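Local coordinates for protein polysaccharide deacetylase (Ammonifex degensii, PDB 4WCJ) that probably removes N-acetyl groups from poly-beta-1,6-N-acetyl-D-glucosamine as a zinc-binding family 4 carbohydrate esterase, at residues Y51-R55 against R56-Q60; G129-E133 against G134-C138; T215-I218 against L219-G223. One frame throughout, in Å; residues are numbered along the deposited sequence.

Interaction 1 (Y51-R55 against R56-Q60)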
ATOM      1  N   TYR A  51     -13.636   4.062   6.317  1.00 50.72           N
ATOM      2  CA  TYR A  51     -12.414   3.841   5.541  1.00 51.37           C
ATOM      3  C   TYR A  51     -12.682   2.970   4.328  1.00 48.41           C
ATOM      4  O   TYR A  51     -11.829   2.172   3.914  1.00 45.30           O
ATOM      5  CB  TYR A  51     -11.323   3.206   6.413  1.00 52.64           C
ATOM      6  CG  TYR A  51     -10.657   4.183   7.347  1.00 58.63           C
ATOM      7  CD1 TYR A  51     -11.364   4.767   8.396  1.00 62.83           C
ATOM      8  CD2 TYR A  51      -9.320   4.529   7.179  1.00 60.01           C
ATOM      9  CE1 TYR A  51     -10.756   5.670   9.254  1.00 64.55           C
ATOM     10  CE2 TYR A  51      -8.700   5.429   8.032  1.00 61.60           C
ATOM     11  CZ  TYR A  51      -9.420   5.997   9.067  1.00 63.70           C
ATOM     12  OH  TYR A  51      -8.800   6.892   9.912  1.00 63.19           O
ATOM     13  N   ALA A  52     -13.879   3.118   3.767  1.00 47.76           N
ATOM     14  CA  ALA A  52     -14.290   2.307   2.639  1.00 44.90           C
ATOM     15  C   ALA A  52     -14.795   3.166   1.491  1.00 45.79           C
ATOM     16  O   ALA A  52     -15.343   4.251   1.693  1.00 49.71           O
ATOM     17  CB  ALA A  52     -15.364   1.309   3.063  1.00 41.84           C
ATOM     18  N   ILE A  53     -14.587   2.658   0.285  1.00 44.97           N
ATOM     19  CA  ILE A  53     -15.106   3.256  -0.932  1.00 47.16           C
ATOM     20  C   ILE A  53     -15.990   2.213  -1.612  1.00 45.61           C
ATOM     21  O   ILE A  53     -15.704   1.018  -1.558  1.00 44.07           O
ATOM     22  CB  ILE A  53     -13.959   3.714  -1.861  1.00 47.64           C
ATOM     23  CG1 ILE A  53     -14.485   4.493  -3.065  1.00 51.40           C
ATOM     24  CG2 ILE A  53     -13.110   2.532  -2.314  1.00 42.96           C
ATOM     25  CD1 ILE A  53     -13.382   4.913  -4.004  1.00 49.73           C
ATOM     26  N   SER A  54     -17.079   2.644  -2.233  1.00 48.48           N
ATOM     27  CA  SER A  54     -17.972   1.681  -2.860  1.00 49.58           C
ATOM     28  C   SER A  54     -17.339   1.107  -4.118  1.00 49.57           C
ATOM     29  O   SER A  54     -16.502   1.751  -4.752  1.00 50.86           O
ATOM     30  CB  SER A  54     -19.325   2.322  -3.195  1.00 54.03           C
ATOM     31  OG  SER A  54     -19.225   3.188  -4.307  1.00 55.16           O
ATOM     32  N   ARG A  55     -17.740  -0.115  -4.451  1.00 47.34           N
ATOM     33  CA  ARG A  55     -17.285  -0.811  -5.650  1.00 50.52           C
ATOM     34  C   ARG A  55     -17.468   0.069  -6.880  1.00 51.67           C
ATOM     35  O   ARG A  55     -16.536   0.268  -7.657  1.00 49.27           O
ATOM     36  CB  ARG A  55     -18.050  -2.127  -5.798  1.00 52.66           C
ATOM     37  CG  ARG A  55     -17.498  -3.096  -6.826  1.00 57.45           C
ATOM     38  CD  ARG A  55     -17.984  -4.511  -6.524  1.00 61.94           C
ATOM     39  NE  ARG A  55     -17.765  -5.438  -7.630  1.00 65.50           N
ATOM     40  CZ  ARG A  55     -17.992  -6.747  -7.563  1.00 66.26           C
ATOM     41  NH1 ARG A  55     -18.436  -7.288  -6.435  1.00 65.01           N
ATOM     42  NH2 ARG A  55     -17.775  -7.516  -8.623  1.00 66.19           N
ATOM     43  N   ARG A  56     -18.672   0.618  -7.016  1.00 55.72           N
ATOM     44  CA  ARG A  56     -19.014   1.537  -8.096  1.00 59.75           C
ATOM     45  C   ARG A  56     -18.073   2.746  -8.127  1.00 58.28           C
ATOM     46  O   ARG A  56     -17.508   3.072  -9.170  1.00 59.25           O
ATOM     47  CB  ARG A  56     -20.469   1.995  -7.943  1.00 63.90           C
ATOM     48  CG  ARG A  56     -21.164   2.407  -9.233  1.00 70.07           C
ATOM     49  CD  ARG A  56     -22.653   2.659  -8.991  1.00 75.88           C
ATOM     50  NE  ARG A  56     -23.368   3.030 -10.212  1.00 81.39           N
ATOM     51  CZ  ARG A  56     -24.686   3.210 -10.288  1.00 83.05           C
ATOM     52  NH1 ARG A  56     -25.449   3.046  -9.214  1.00 82.44           N
ATOM     53  NH2 ARG A  56     -25.245   3.547 -11.443  1.00 84.79           N
ATOM     54  N   GLU A  57     -17.898   3.398  -6.976  1.00 55.22           N
ATOM     55  CA  GLU A  57     -17.041   4.581  -6.885  1.00 55.44           C
ATOM     56  C   GLU A  57     -15.583   4.247  -7.188  1.00 53.66           C
ATOM     57  O   GLU A  57     -14.892   5.005  -7.866  1.00 54.93           O
ATOM     58  CB  GLU A  57     -17.146   5.219  -5.493  1.00 58.51           C
ATOM     59  CG  GLU A  57     -18.427   6.008  -5.243  1.00 67.29           C
ATOM     60  CD  GLU A  57     -18.670   6.266  -3.758  1.00 71.85           C
ATOM     61  OE1 GLU A  57     -18.081   5.546  -2.917  1.00 69.88           O
ATOM     62  OE2 GLU A  57     -19.446   7.192  -3.427  1.00 75.21           O
ATOM     63  N   PHE A  58     -15.117   3.121  -6.662  1.00 47.61           N
ATOM     64  CA  PHE A  58     -13.759   2.646  -6.909  1.00 48.44           C
ATOM     65  C   PHE A  58     -13.507   2.476  -8.407  1.00 49.25           C
ATOM     66  O   PHE A  58     -12.526   2.999  -8.936  1.00 48.52           O
ATOM     67  CB  PHE A  58     -13.522   1.327  -6.160  1.00 45.89           C
ATOM     68  CG  PHE A  58     -12.161   0.720  -6.381  1.00 45.46           C
ATOM     69  CD1 PHE A  58     -11.010   1.402  -6.023  1.00 44.94           C
ATOM     70  CD2 PHE A  58     -12.038  -0.558  -6.907  1.00 44.93           C
ATOM     71  CE1 PHE A  58      -9.760   0.829  -6.209  1.00 44.22           C
ATOM     72  CE2 PHE A  58     -10.793  -1.135  -7.098  1.00 45.40           C
ATOM     73  CZ  PHE A  58      -9.653  -0.442  -6.749  1.00 44.57           C
ATOM     74  N   ALA A  59     -14.406   1.768  -9.087  1.00 49.05           N
ATOM     75  CA  ALA A  59     -14.272   1.541 -10.526  1.00 50.32           C
ATOM     76  C   ALA A  59     -14.339   2.850 -11.310  1.00 53.30           C
ATOM     77  O   ALA A  59     -13.612   3.034 -12.287  1.00 53.17           O
ATOM     78  CB  ALA A  59     -15.343   0.573 -11.016  1.00 50.29           C
ATOM     79  N   GLN A  60     -15.208   3.759 -10.878  1.00 55.08           N
ATOM     80  CA  GLN A  60     -15.316   5.065 -11.521  1.00 59.54           C
ATOM     81  C   GLN A  60     -14.031   5.878 -11.357  1.00 56.47           C
ATOM     82  O   GLN A  60     -13.612   6.569 -12.285  1.00 58.47           O
ATOM     83  CB  GLN A  60     -16.517   5.835 -10.971  1.00 63.83           C
ATOM     84  CG  GLN A  60     -17.854   5.321 -11.490  1.00 66.77           C
ATOM     85  CD  GLN A  60     -19.037   6.121 -10.981  1.00 71.05           C
ATOM     86  OE1 GLN A  60     -18.872   7.118 -10.284  1.00 70.36           O
ATOM     87  NE2 GLN A  60     -20.241   5.681 -11.329  1.00 74.70           N
TER

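Interaction 2 (G129-E133 against G134-C138)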
ATOM      1  N   GLY A 129      -6.339 -14.481   7.145  1.00 29.97           N
ATOM      2  CA  GLY A 129      -7.093 -15.702   7.384  1.00 29.73           C
ATOM      3  C   GLY A 129      -7.913 -15.657   8.663  1.00 31.85           C
ATOM      4  O   GLY A 129      -8.528 -16.661   9.052  1.00 33.59           O
ATOM      5  N   ARG A 130      -7.919 -14.495   9.317  1.00 27.87           N
ATOM      6  CA  ARG A 130      -8.706 -14.285  10.544  1.00 30.54           C
ATOM      7  C   ARG A 130      -9.730 -13.162  10.391  1.00 31.11           C
ATOM      8  O   ARG A 130      -9.813 -12.519   9.348  1.00 34.78           O
ATOM      9  CB  ARG A 130      -7.781 -13.950  11.724  1.00 31.29           C
ATOM     10  CG  ARG A 130      -6.511 -14.769  11.817  1.00 38.60           C
ATOM     11  CD  ARG A 130      -5.757 -14.389  13.064  1.00 44.50           C
ATOM     12  NE  ARG A 130      -4.647 -15.288  13.340  1.00 50.25           N
ATOM     13  CZ  ARG A 130      -4.239 -15.600  14.564  1.00 53.29           C
ATOM     14  NH1 ARG A 130      -4.860 -15.082  15.619  1.00 54.15           N
ATOM     15  NH2 ARG A 130      -3.219 -16.430  14.734  1.00 54.02           N
ATOM     16  N   LYS A 131     -10.535 -12.940  11.429  1.00 29.45           N
ATOM     17  CA  LYS A 131     -11.300 -11.700  11.549  1.00 26.09           C
ATOM     18  C   LYS A 131     -10.482 -10.707  12.359  1.00 33.60           C
ATOM     19  O   LYS A 131      -9.968 -11.054  13.414  1.00 34.38           O
ATOM     20  CB  LYS A 131     -12.651 -11.941  12.218  1.00 32.99           C
ATOM     21  CG  LYS A 131     -13.766 -12.053  11.234  1.00 37.10           C
ATOM     22  CD  LYS A 131     -15.105 -11.995  11.951  1.00 42.28           C
ATOM     23  CE  LYS A 131     -16.234 -11.779  10.978  1.00 44.31           C
ATOM     24  NZ  LYS A 131     -17.537 -11.813  11.703  1.00 46.28           N
ATOM     25  N   TRP A 132     -10.359  -9.483  11.858  1.00 32.01           N
ATOM     26  CA  TRP A 132      -9.460  -8.494  12.448  1.00 33.88           C
ATOM     27  C   TRP A 132     -10.210  -7.184  12.601  1.00 33.13           C
ATOM     28  O   TRP A 132     -10.657  -6.602  11.613  1.00 30.10           O
ATOM     29  CB  TRP A 132      -8.205  -8.320  11.586  1.00 35.83           C
ATOM     30  CG  TRP A 132      -7.445  -7.016  11.764  1.00 37.39           C
ATOM     31  CD1 TRP A 132      -7.396  -5.963  10.881  1.00 38.20           C
ATOM     32  CD2 TRP A 132      -6.615  -6.641  12.870  1.00 35.70           C
ATOM     33  NE1 TRP A 132      -6.602  -4.959  11.379  1.00 36.25           N
ATOM     34  CE2 TRP A 132      -6.105  -5.350  12.593  1.00 33.45           C
ATOM     35  CE3 TRP A 132      -6.253  -7.269  14.064  1.00 39.24           C
ATOM     36  CZ2 TRP A 132      -5.260  -4.681  13.466  1.00 35.38           C
ATOM     37  CZ3 TRP A 132      -5.416  -6.599  14.931  1.00 43.50           C
ATOM     38  CH2 TRP A 132      -4.926  -5.316  14.628  1.00 40.97           C
ATOM     39  N   GLU A 133     -10.347  -6.752  13.850  1.00 35.17           N
ATOM     40  CA  GLU A 133     -11.061  -5.528  14.199  1.00 39.18           C
ATOM     41  C   GLU A 133     -12.455  -5.495  13.575  1.00 36.96           C
ATOM     42  O   GLU A 133     -12.947  -4.439  13.170  1.00 38.44           O
ATOM     43  CB  GLU A 133     -10.244  -4.308  13.776  1.00 42.68           C
ATOM     44  CG  GLU A 133      -8.823  -4.357  14.315  1.00 47.89           C
ATOM     45  CD  GLU A 133      -8.326  -3.019  14.815  1.00 54.77           C
ATOM     46  OE1 GLU A 133      -8.097  -2.119  13.978  1.00 54.02           O
ATOM     47  OE2 GLU A 133      -8.158  -2.875  16.046  1.00 59.86           O
ATOM     48  N   GLY A 134     -13.085  -6.666  13.506  1.00 32.71           N
ATOM     49  CA  GLY A 134     -14.462  -6.764  13.061  1.00 32.71           C
ATOM     50  C   GLY A 134     -14.655  -7.139  11.602  1.00 31.66           C
ATOM     51  O   GLY A 134     -15.787  -7.308  11.150  1.00 32.13           O
ATOM     52  N   PHE A 135     -13.562  -7.262  10.864  1.00 28.87           N
ATOM     53  CA  PHE A 135     -13.633  -7.522   9.431  1.00 29.24           C
ATOM     54  C   PHE A 135     -12.923  -8.812   9.049  1.00 29.28           C
ATOM     55  O   PHE A 135     -11.796  -9.067   9.493  1.00 29.48           O
ATOM     56  CB  PHE A 135     -13.011  -6.379   8.634  1.00 29.78           C
ATOM     57  CG  PHE A 135     -13.759  -5.090   8.722  1.00 33.39           C
ATOM     58  CD1 PHE A 135     -13.621  -4.266   9.833  1.00 37.19           C
ATOM     59  CD2 PHE A 135     -14.572  -4.674   7.678  1.00 32.50           C
ATOM     60  CE1 PHE A 135     -14.303  -3.058   9.920  1.00 41.81           C
ATOM     61  CE2 PHE A 135     -15.252  -3.464   7.756  1.00 35.95           C
ATOM     62  CZ  PHE A 135     -15.112  -2.656   8.874  1.00 44.48           C
ATOM     63  N   SER A 136     -13.554  -9.607   8.189  1.00 28.92           N
ATOM     64  CA  SER A 136     -12.868 -10.770   7.638  1.00 26.13           C
ATOM     65  C   SER A 136     -11.698 -10.316   6.801  1.00 25.31           C
ATOM     66  O   SER A 136     -11.804  -9.342   6.049  1.00 25.09           O
ATOM     67  CB  SER A 136     -13.803 -11.620   6.791  1.00 31.25           C
ATOM     68  OG  SER A 136     -14.894 -12.065   7.566  1.00 36.70           O
ATOM     69  N   MET A 137     -10.578 -11.013   6.961  1.00 25.76           N
ATOM     70  CA  MET A 137      -9.394 -10.779   6.138  1.00 22.95           C
ATOM     71  C   MET A 137      -9.379 -11.794   5.015  1.00 25.83           C
ATOM     72  O   MET A 137      -9.990 -12.850   5.126  1.00 28.04           O
ATOM     73  CB  MET A 137      -8.108 -10.890   6.967  1.00 23.76           C
ATOM     74  CG  MET A 137      -8.003  -9.879   8.111  1.00 27.66           C
ATOM     75  SD  MET A 137      -7.723  -8.168   7.577  1.00 37.15           S
ATOM     76  CE  MET A 137      -9.382  -7.507   7.719  1.00 39.46           C
ATOM     77  N   CYS A 138      -8.694 -11.469   3.926  1.00 27.27           N
ATOM     78  CA  CYS A 138      -8.404 -12.461   2.904  1.00 27.73           C
ATOM     79  C   CYS A 138      -7.738 -13.673   3.538  1.00 25.39           C
ATOM     80  O   CYS A 138      -7.007 -13.547   4.527  1.00 24.81           O
ATOM     81  CB  CYS A 138      -7.482 -11.890   1.821  1.00 27.34           C
ATOM     82  SG  CYS A 138      -8.184 -10.577   0.842  1.00 28.06           S
TER

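Interaction 3 (T215-I218 against L219-G223)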
ATOM      1  N   THR A 215      13.379   3.072  12.808  1.00 32.41           N
ATOM      2  CA  THR A 215      12.608   2.026  12.133  1.00 30.59           C
ATOM      3  C   THR A 215      12.961   1.965  10.639  1.00 33.98           C
ATOM      4  O   THR A 215      12.999   0.874  10.055  1.00 33.91           O
ATOM      5  CB  THR A 215      11.064   2.192  12.308  1.00 33.17           C
ATOM      6  OG1 THR A 215      10.609   3.399  11.687  1.00 33.02           O
ATOM      7  CG2 THR A 215      10.691   2.184  13.773  1.00 33.17           C
ATOM      8  N   ASP A 216      13.242   3.118  10.029  1.00 33.37           N
ATOM      9  CA  ASP A 216      13.686   3.149   8.628  1.00 36.31           C
ATOM     10  C   ASP A 216      14.928   2.291   8.426  1.00 36.12           C
ATOM     11  O   ASP A 216      15.060   1.571   7.428  1.00 36.45           O
ATOM     12  CB  ASP A 216      14.005   4.574   8.174  1.00 39.51           C
ATOM     13  CG  ASP A 216      12.779   5.427   7.996  1.00 41.93           C
ATOM     14  OD1 ASP A 216      11.661   4.879   7.870  1.00 42.41           O
ATOM     15  OD2 ASP A 216      12.947   6.668   7.973  1.00 43.44           O
ATOM     16  N   GLU A 217      15.842   2.381   9.383  1.00 35.15           N
ATOM     17  CA  GLU A 217      17.110   1.676   9.291  1.00 39.29           C
ATOM     18  C   GLU A 217      16.918   0.178   9.468  1.00 39.39           C
ATOM     19  O   GLU A 217      17.557  -0.620   8.791  1.00 42.07           O
ATOM     20  CB  GLU A 217      18.103   2.222  10.330  1.00 43.99           C
ATOM     21  CG  GLU A 217      19.404   1.448  10.429  1.00 46.95           C
ATOM     22  CD  GLU A 217      20.255   1.556   9.177  1.00 51.01           C
ATOM     23  OE1 GLU A 217      19.898   2.332   8.264  1.00 49.49           O
ATOM     24  OE2 GLU A 217      21.300   0.872   9.117  1.00 55.24           O
ATOM     25  N   ILE A 218      16.028  -0.204  10.375  1.00 38.83           N
ATOM     26  CA  ILE A 218      15.718  -1.608  10.562  1.00 38.27           C
ATOM     27  C   ILE A 218      15.191  -2.180   9.246  1.00 36.59           C
ATOM     28  O   ILE A 218      15.643  -3.244   8.783  1.00 38.94           O
ATOM     29  CB  ILE A 218      14.702  -1.810  11.693  1.00 38.11           C
ATOM     30  CG1 ILE A 218      15.371  -1.521  13.040  1.00 38.89           C
ATOM     31  CG2 ILE A 218      14.150  -3.226  11.667  1.00 39.11           C
ATOM     32  CD1 ILE A 218      14.396  -1.451  14.194  1.00 38.70           C
ATOM     33  N   LEU A 219      14.253  -1.468   8.624  1.00 33.60           N
ATOM     34  CA  LEU A 219      13.752  -1.900   7.315  1.00 31.93           C
ATOM     35  C   LEU A 219      14.863  -2.001   6.267  1.00 35.19           C
ATOM     36  O   LEU A 219      14.901  -2.956   5.480  1.00 35.94           O
ATOM     37  CB  LEU A 219      12.661  -0.950   6.822  1.00 30.31           C
ATOM     38  CG  LEU A 219      11.416  -0.900   7.707  1.00 30.01           C
ATOM     39  CD1 LEU A 219      10.426   0.137   7.187  1.00 29.96           C
ATOM     40  CD2 LEU A 219      10.778  -2.279   7.809  1.00 30.29           C
ATOM     41  N   ARG A 220      15.773  -1.031   6.249  1.00 34.76           N
ATOM     42  CA  ARG A 220      16.833  -1.044   5.251  1.00 38.33           C
ATOM     43  C   ARG A 220      17.707  -2.277   5.433  1.00 43.21           C
ATOM     44  O   ARG A 220      18.002  -2.990   4.465  1.00 47.00           O
ATOM     45  CB  ARG A 220      17.693   0.218   5.329  1.00 39.74           C
ATOM     46  CG  ARG A 220      18.659   0.373   4.159  1.00 44.99           C
ATOM     47  CD  ARG A 220      19.723   1.428   4.437  1.00 50.11           C
ATOM     48  NE  ARG A 220      20.599   1.034   5.538  1.00 52.40           N
ATOM     49  CZ  ARG A 220      21.678   0.269   5.402  1.00 55.06           C
ATOM     50  NH1 ARG A 220      22.022  -0.202   4.206  1.00 55.87           N
ATOM     51  NH2 ARG A 220      22.413  -0.031   6.463  1.00 54.95           N
ATOM     52  N   THR A 221      18.111  -2.536   6.673  1.00 44.19           N
ATOM     53  CA  THR A 221      19.009  -3.653   6.945  1.00 49.95           C
ATOM     54  C   THR A 221      18.311  -4.989   6.736  1.00 48.11           C
ATOM     55  O   THR A 221      18.968  -6.004   6.516  1.00 50.27           O
ATOM     56  CB  THR A 221      19.590  -3.600   8.379  1.00 52.76           C
ATOM     57  OG1 THR A 221      18.553  -3.853   9.337  1.00 55.18           O
ATOM     58  CG2 THR A 221      20.215  -2.247   8.650  1.00 48.94           C
ATOM     59  N   GLN A 222      16.982  -4.994   6.786  1.00 45.54           N
ATOM     60  CA  GLN A 222      16.239  -6.218   6.512  1.00 44.16           C
ATOM     61  C   GLN A 222      15.859  -6.335   5.039  1.00 43.86           C
ATOM     62  O   GLN A 222      15.062  -7.196   4.664  1.00 47.55           O
ATOM     63  CB  GLN A 222      15.001  -6.305   7.397  1.00 41.48           C
ATOM     64  CG  GLN A 222      15.346  -6.670   8.821  1.00 44.06           C
ATOM     65  CD  GLN A 222      14.146  -7.077   9.631  1.00 45.07           C
ATOM     66  OE1 GLN A 222      13.180  -7.617   9.096  1.00 42.62           O
ATOM     67  NE2 GLN A 222      14.190  -6.811  10.934  1.00 50.09           N
ATOM     68  N   GLY A 223      16.430  -5.468   4.211  1.00 42.44           N
ATOM     69  CA  GLY A 223      16.381  -5.647   2.773  1.00 44.76           C
ATOM     70  C   GLY A 223      15.254  -4.996   1.994  1.00 42.12           C
ATOM     71  O   GLY A 223      15.111  -5.254   0.801  1.00 42.45           O
TER

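Interaction 1 (Y51-R55 against R56-Q60)
Ser54 and Glu57 form a capping box at the N-terminus of helix 55-67. Ser54 is the N-cap. Its OG accepts the amide of Glu57, with 3.0 Å between Ser54 OG and Glu57 N. The chi1 of 74° sets OG between the backbone N and the carbonyl carbon, which turns it back over the first turn. The reverse bond runs from Ser54 N to Glu57 OE1, at 3.1 Å and 162°. The carboxylate takes this N-H on its anti side, 20° out of its plane. Glu57 OE1 also lies 3.0 Å from Ser54 OG, at best a weak bond. Glu57 reaches the cap because its CG lies beside its own backbone N and the chain is extended beyond it. The negative carboxylate near the positive end of the helix dipole is probably favourable. The first helical bonds follow: Phe58 N to Ser54 O at 2.7 Å, then Ala59 N to Arg55 O.

Ile53 packs against the first turn of the helix. Ile53 CG1 lies 3.7 Å from Glu57 CB, and its CD1 meets the backbone of Phe58. Ile53 CG2 is 4.1 Å from Phe58 CB, and the two side chains cross at about a right angle. With an alanine here CG1, CG2 and CD1 are gone, and a gap is likely to open beside Glu57 CB and the Phe58 backbone, leaving the glutamate less firmly placed. The Phe58 ring points into the fold, edge-to-face with Tyr42 and against Ala108 and Val111 of helix 102-114. The whole is a strand-to-helix junction closed by a capping box.

Interaction 2 (G129-E133 against G134-C138)
Met137 lies beside the indole of Trp132 and crosses it obliquely. Met137 CG sits 3.8 Å from Trp132 CB. Met137 SD is 4.0 Å from Trp132 CD1, and CE is as near to the same atom. Met137 SD is 4.9 Å from the centroid of the Trp132 five-membered ring and 64° off the ring normal, an oblique Met-aromatic contact. The chain is bent at chi2 and chi3, which brings SD and CE to Trp132 CD1. On one face of the indole, Glu133 CG lies 3.3 Å above the plane, over the ring centre. Tyr163 also meets the ring, with the two planes at about 80°.

Phe135 is turned differently. Its CG stands beside its own backbone N, which presents the ring edge to the turn carbonyls: Glu133 O and Trp132 O lie near its plane. Glu133 O is 3.4 Å from Phe135 CD1. Arg44 makes a cation-pi contact with this ring.

These residues belong to a beta hairpin, strands 131-132 and 135-136, joined by a type I' turn from Trp132 to Phe135. Trp132 and Phe135 are an antiparallel hydrogen-bonded pair. Trp132 N to Phe135 O is the straighter bond, at 170°. In the return bond Phe135 N sits above the carbonyl plane of Trp132. At Gly134, a side chain would run into the carbonyl of Glu133. Lys131 and Ser136 form the non-hydrogen-bonded pair, on the other face from Trp132 and Phe135. The Lys131 chain is extended, and its CE passes 3.7 Å from Ser136 OG. Further from the turn, Met137 N bonds to Arg130 O at 2.9 Å. The Trp132 side chain comes within about 4 Å of the zinc ligand His162.

Interaction 3 (T215-I218 against L219-G223)
Glu217 and Arg220 lie side by side one turn apart on helix 213-221 and form a salt bridge on its exposed side. The arginine grips the carboxylate side-on with two nitrogens. Arg220 NE donates to Glu217 OE1 at 3.1 Å, and Arg220 NH2 to Glu217 OE2 at 3.0 Å. Both oxygens lie close to the guanidinium plane. The fit is not flat, as the two planes stand 34° apart: OE2 is met on its syn side, OE1 from above the carboxylate plane. Glu217 bends at chi2 (67°) and Arg220 at chi3 (65°), which brings the two ends together. Two bonds probably limit how far either group can turn. Thr221 CG2 lies 3.3 Å from Glu217 OE2, so its methyl borders the carboxylate.

The other side is packed: Leu219 is buried, with its CG 3.3 Å from Thr215 O and its side chain against Tyr206 and Phe224. Ile218 and Gln222 run side by side. Ile218 CG2 is 3.7 Å from Gln222 NE2, which donates to Ala183 O of helix 179-197.

The helix ends here. Gln222 N still bonds to Ile218 O at 3.0 Å. Gly223, with positive phi, is the C-prime residue of a Schellman motif: its N bonds to Arg220 O, and Phe224 N bonds to Leu219 O.

Thr215 OG1 and Asp216 OD1 both hydrogen-bond to Tyr206 OH, just after strand 203-205. Ile218 packs on Phe182 and Ala183 of helix 179-197. The helix is the crossover of a beta-alpha-beta unit between the parallel strands 203-205 and 226-229.

In the fold
The three contacts follow one another along the chain and do not touch. Interaction 2 is the one beside the active site: the Trp132 side chain is about 7 Å from the zinc ion, which is bound by Asp99, His157 and His162. Interaction 1 is its nearer neighbour, with nearest atoms about 7 Å apart and centres about 20 Å apart. Arg44 links the two: its backbone bonds to that of Ile53, and its side chain reaches Phe135. Interactions 1 and 3 lie on opposite sides of the chain's centre, their centres about 34 Å apart. In interaction 3 the Leu219 side chain is about 14 Å from the zinc, well beyond its ligand shell.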